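PDB 7C8Z: salicylate 5-hydroxylase, large oxygenase component from Ralstonia sp., which acts as the oxygenase component of a multicomponent monooxygenase that 5-hydroxylates salicylate to gentisate, using a Rieske [2Fe-2S] cluster and a mononuclear iron. Local coordinates for residues A184-F189 and H206-V211. Residues are numbered along the deposited sequence; the frame is centred on the assembly and turned at random.
Sequences AVFASF and HYFDRV
Phe208 meets Ala184 and Phe186 in a small, buried, wholly apolar contact between strand 184-188 of the Rieske-domain sheet and the last turns of helix 196-211. It illustrates how a single aromatic ring can bridge a helix and a strand whose backbones stay well apart: the closest CA atoms, those of Ala184 and Phe208, are 9.3 Å from each other. With its CG anti to the backbone N (chi1 -178°), Phe208 sends its ring out from the helix to the strand. Phe186 CE1 reaches the edge of that ring near its plane, 3.7 Å from Phe208 CE2, and the two side chains run past each other in opposite directions. Two residues earlier in the strand, the methyl CB of Ala184 approaches Phe208 CZ at 3.7 Å. Phe196, from the start of the helix, meets both rings and is edge-to-face with Phe208, while Ile326 of the catalytic-domain sheet touches both phenylalanines. Asp209, next along the helix, forms a salt bridge with Arg181. The aromatic cluster joins the Rieske-domain sheet to the catalytic-domain sheet of this ring-hydroxylating oxygenase alpha subunit, through the helix that lies between them in sequence.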
ATOM      1  N   ALA A 184     -19.100  -2.233  31.676  1.00 49.81           N
ATOM      2  CA  ALA A 184     -17.877  -1.931  30.952  1.00 45.83           C
ATOM      3  C   ALA A 184     -16.709  -2.663  31.599  1.00 48.26           C
ATOM      4  O   ALA A 184     -16.691  -2.893  32.812  1.00 50.74           O
ATOM      5  CB  ALA A 184     -17.613  -0.424  30.929  1.00 45.05           C
ATOM      6  N   VAL A 185     -15.721  -3.016  30.780  1.00 52.08           N
ATOM      7  CA  VAL A 185     -14.592  -3.833  31.206  1.00 49.06           C
ATOM      8  C   VAL A 185     -13.312  -3.135  30.774  1.00 37.10           C
ATOM      9  O   VAL A 185     -13.095  -2.917  29.571  1.00 33.73           O
ATOM     10  CB  VAL A 185     -14.653  -5.255  30.622  1.00 39.92           C
ATOM     11  CG1 VAL A 185     -13.558  -6.118  31.212  1.00 33.50           C
ATOM     12  CG2 VAL A 185     -16.016  -5.882  30.876  1.00 45.48           C
ATOM     13  N   PHE A 186     -12.481  -2.784  31.752  1.00 38.17           N
ATOM     14  CA  PHE A 186     -11.136  -2.265  31.577  1.00 41.71           C
ATOM     15  C   PHE A 186     -10.138  -3.306  32.060  1.00 39.38           C
ATOM     16  O   PHE A 186     -10.476  -4.215  32.823  1.00 42.62           O
ATOM     17  CB  PHE A 186     -10.935  -0.961  32.366  1.00 36.25           C
ATOM     18  CG  PHE A 186     -11.685   0.212  31.809  1.00 41.39           C
ATOM     19  CD1 PHE A 186     -13.068   0.239  31.827  1.00 34.18           C
ATOM     20  CD2 PHE A 186     -11.004   1.290  31.268  1.00 36.94           C
ATOM     21  CE1 PHE A 186     -13.756   1.311  31.310  1.00 36.76           C
ATOM     22  CE2 PHE A 186     -11.688   2.365  30.754  1.00 33.90           C
ATOM     23  CZ  PHE A 186     -13.066   2.376  30.773  1.00 33.74           C
ATOM     24  N   ALA A 187      -8.887  -3.138  31.649  1.00 41.37           N
ATOM     25  CA  ALA A 187      -7.833  -4.051  32.058  1.00 45.76           C
ATOM     26  C   ALA A 187      -6.534  -3.271  32.174  1.00 44.49           C
ATOM     27  O   ALA A 187      -6.438  -2.114  31.754  1.00 50.22           O
ATOM     28  CB  ALA A 187      -7.690  -5.222  31.078  1.00 47.90           C
ATOM     29  N   SER A 188      -5.528  -3.922  32.749  1.00 35.53           N
ATOM     30  CA  SER A 188      -4.243  -3.267  32.929  1.00 38.96           C
ATOM     31  C   SER A 188      -3.146  -4.310  33.057  1.00 48.49           C
ATOM     32  O   SER A 188      -3.306  -5.306  33.769  1.00 50.47           O
ATOM     33  CB  SER A 188      -4.264  -2.366  34.171  1.00 46.35           C
ATOM     34  OG  SER A 188      -2.979  -1.841  34.457  1.00 45.76           O
ATOM     35  N   PHE A 189      -2.031  -4.065  32.363  1.00 45.30           N
ATOM     36  CA  PHE A 189      -0.853  -4.900  32.559  1.00 52.19           C
ATOM     37  C   PHE A 189      -0.265  -4.670  33.941  1.00 60.58           C
ATOM     38  O   PHE A 189       0.146  -5.620  34.619  1.00 77.08           O
ATOM     39  CB  PHE A 189       0.200  -4.603  31.487  1.00 37.42           C
ATOM     40  CG  PHE A 189      -0.131  -5.157  30.132  1.00 39.15           C
ATOM     41  CD1 PHE A 189       0.090  -6.493  29.845  1.00 41.17           C
ATOM     42  CD2 PHE A 189      -0.638  -4.336  29.138  1.00 37.40           C
ATOM     43  CE1 PHE A 189      -0.198  -7.004  28.600  1.00 37.60           C
ATOM     44  CE2 PHE A 189      -0.934  -4.840  27.887  1.00 48.90           C
ATOM     45  CZ  PHE A 189      -0.715  -6.179  27.619  1.00 55.17           C
ATOM     46  N   HIS A 206     -18.978   9.396  38.634  1.00 46.22           N
ATOM     47  CA  HIS A 206     -20.409   9.667  38.629  1.00 50.22           C
ATOM     48  C   HIS A 206     -20.983   9.587  37.215  1.00 56.56           C
ATOM     49  O   HIS A 206     -22.036   8.981  36.998  1.00 66.30           O
ATOM     50  CB  HIS A 206     -20.702  11.034  39.224  1.00 46.31           C
ATOM     51  CG  HIS A 206     -22.073  11.535  38.881  1.00 58.01           C
ATOM     52  ND1 HIS A 206     -23.207  11.099  39.532  1.00 58.16           N
ATOM     53  CD2 HIS A 206     -22.497  12.407  37.934  1.00 58.88           C
ATOM     54  CE1 HIS A 206     -24.268  11.694  39.015  1.00 58.31           C
ATOM     55  NE2 HIS A 206     -23.866  12.492  38.042  1.00 58.32           N
ATOM     56  N   TYR A 207     -20.295  10.167  36.230  1.00 42.26           N
ATOM     57  CA  TYR A 207     -20.824  10.138  34.870  1.00 53.04           C
ATOM     58  C   TYR A 207     -20.629   8.772  34.217  1.00 58.95           C
ATOM     59  O   TYR A 207     -21.495   8.314  33.450  1.00 49.34           O
ATOM     60  CB  TYR A 207     -20.183  11.260  34.056  1.00 53.56           C
ATOM     61  CG  TYR A 207     -20.554  12.613  34.618  1.00 52.10           C
ATOM     62  CD1 TYR A 207     -21.814  13.151  34.402  1.00 47.78           C
ATOM     63  CD2 TYR A 207     -19.662  13.331  35.404  1.00 54.50           C
ATOM     64  CE1 TYR A 207     -22.166  14.376  34.931  1.00 54.95           C
ATOM     65  CE2 TYR A 207     -20.007  14.557  35.937  1.00 50.12           C
ATOM     66  CZ  TYR A 207     -21.261  15.074  35.698  1.00 60.70           C
ATOM     67  OH  TYR A 207     -21.612  16.297  36.226  1.00 77.26           O
ATOM     68  N   PHE A 208     -19.503   8.113  34.510  1.00 56.50           N
ATOM     69  CA  PHE A 208     -19.310   6.726  34.100  1.00 41.81           C
ATOM     70  C   PHE A 208     -20.500   5.873  34.516  1.00 44.32           C
ATOM     71  O   PHE A 208     -21.116   5.194  33.689  1.00 49.66           O
ATOM     72  CB  PHE A 208     -18.013   6.173  34.700  1.00 40.68           C
ATOM     73  CG  PHE A 208     -17.705   4.751  34.289  1.00 42.87           C
ATOM     74  CD1 PHE A 208     -18.339   3.674  34.899  1.00 51.68           C
ATOM     75  CD2 PHE A 208     -16.774   4.491  33.295  1.00 40.43           C
ATOM     76  CE1 PHE A 208     -18.057   2.370  34.518  1.00 58.67           C
ATOM     77  CE2 PHE A 208     -16.486   3.190  32.913  1.00 42.88           C
ATOM     78  CZ  PHE A 208     -17.128   2.130  33.526  1.00 50.06           C
ATOM     79  N   ASP A 209     -20.825   5.888  35.813  1.00 54.25           N
ATOM     80  CA  ASP A 209     -21.971   5.136  36.310  1.00 52.80           C
ATOM     81  C   ASP A 209     -23.283   5.688  35.771  1.00 45.11           C
ATOM     82  O   ASP A 209     -24.269   4.954  35.670  1.00 49.01           O
ATOM     83  CB  ASP A 209     -21.969   5.145  37.837  1.00 52.05           C
ATOM     84  CG  ASP A 209     -20.709   4.533  38.419  1.00 68.43           C
ATOM     85  OD1 ASP A 209     -20.051   3.734  37.718  1.00 75.51           O
ATOM     86  OD2 ASP A 209     -20.371   4.847  39.578  1.00 80.94           O
ATOM     87  N   ARG A 210     -23.309   6.969  35.414  1.00 40.88           N
ATOM     88  CA  ARG A 210     -24.504   7.558  34.835  1.00 49.76           C
ATOM     89  C   ARG A 210     -24.859   6.883  33.518  1.00 58.28           C
ATOM     90  O   ARG A 210     -26.038   6.604  33.253  1.00 69.27           O
ATOM     91  CB  ARG A 210     -24.292   9.058  34.636  1.00 41.00           C
ATOM     92  CG  ARG A 210     -25.381   9.713  33.841  1.00 40.91           C
ATOM     93  CD  ARG A 210     -24.940  11.049  33.298  1.00 47.64           C
ATOM     94  NE  ARG A 210     -26.034  11.703  32.595  1.00 53.66           N
ATOM     95  CZ  ARG A 210     -26.136  11.765  31.273  1.00 53.66           C
ATOM     96  NH1 ARG A 210     -25.203  11.214  30.512  1.00 51.25           N
ATOM     97  NH2 ARG A 210     -27.169  12.380  30.712  1.00 55.04           N
ATOM     98  N   VAL A 211     -23.854   6.587  32.689  1.00 56.92           N
ATOM     99  CA  VAL A 211     -24.135   5.835  31.469  1.00 50.68           C
ATOM    100  C   VAL A 211     -24.291   4.351  31.780  1.00 48.43           C
ATOM    101  O   VAL A 211     -25.282   3.721  31.395  1.00 50.80           O
ATOM    102  CB  VAL A 211     -23.029   6.088  30.427  1.00 44.26           C
ATOM    103  CG1 VAL A 211     -23.000   4.967  29.414  1.00 51.40           C
ATOM    104  CG2 VAL A 211     -23.255   7.412  29.721  1.00 50.34           C
TER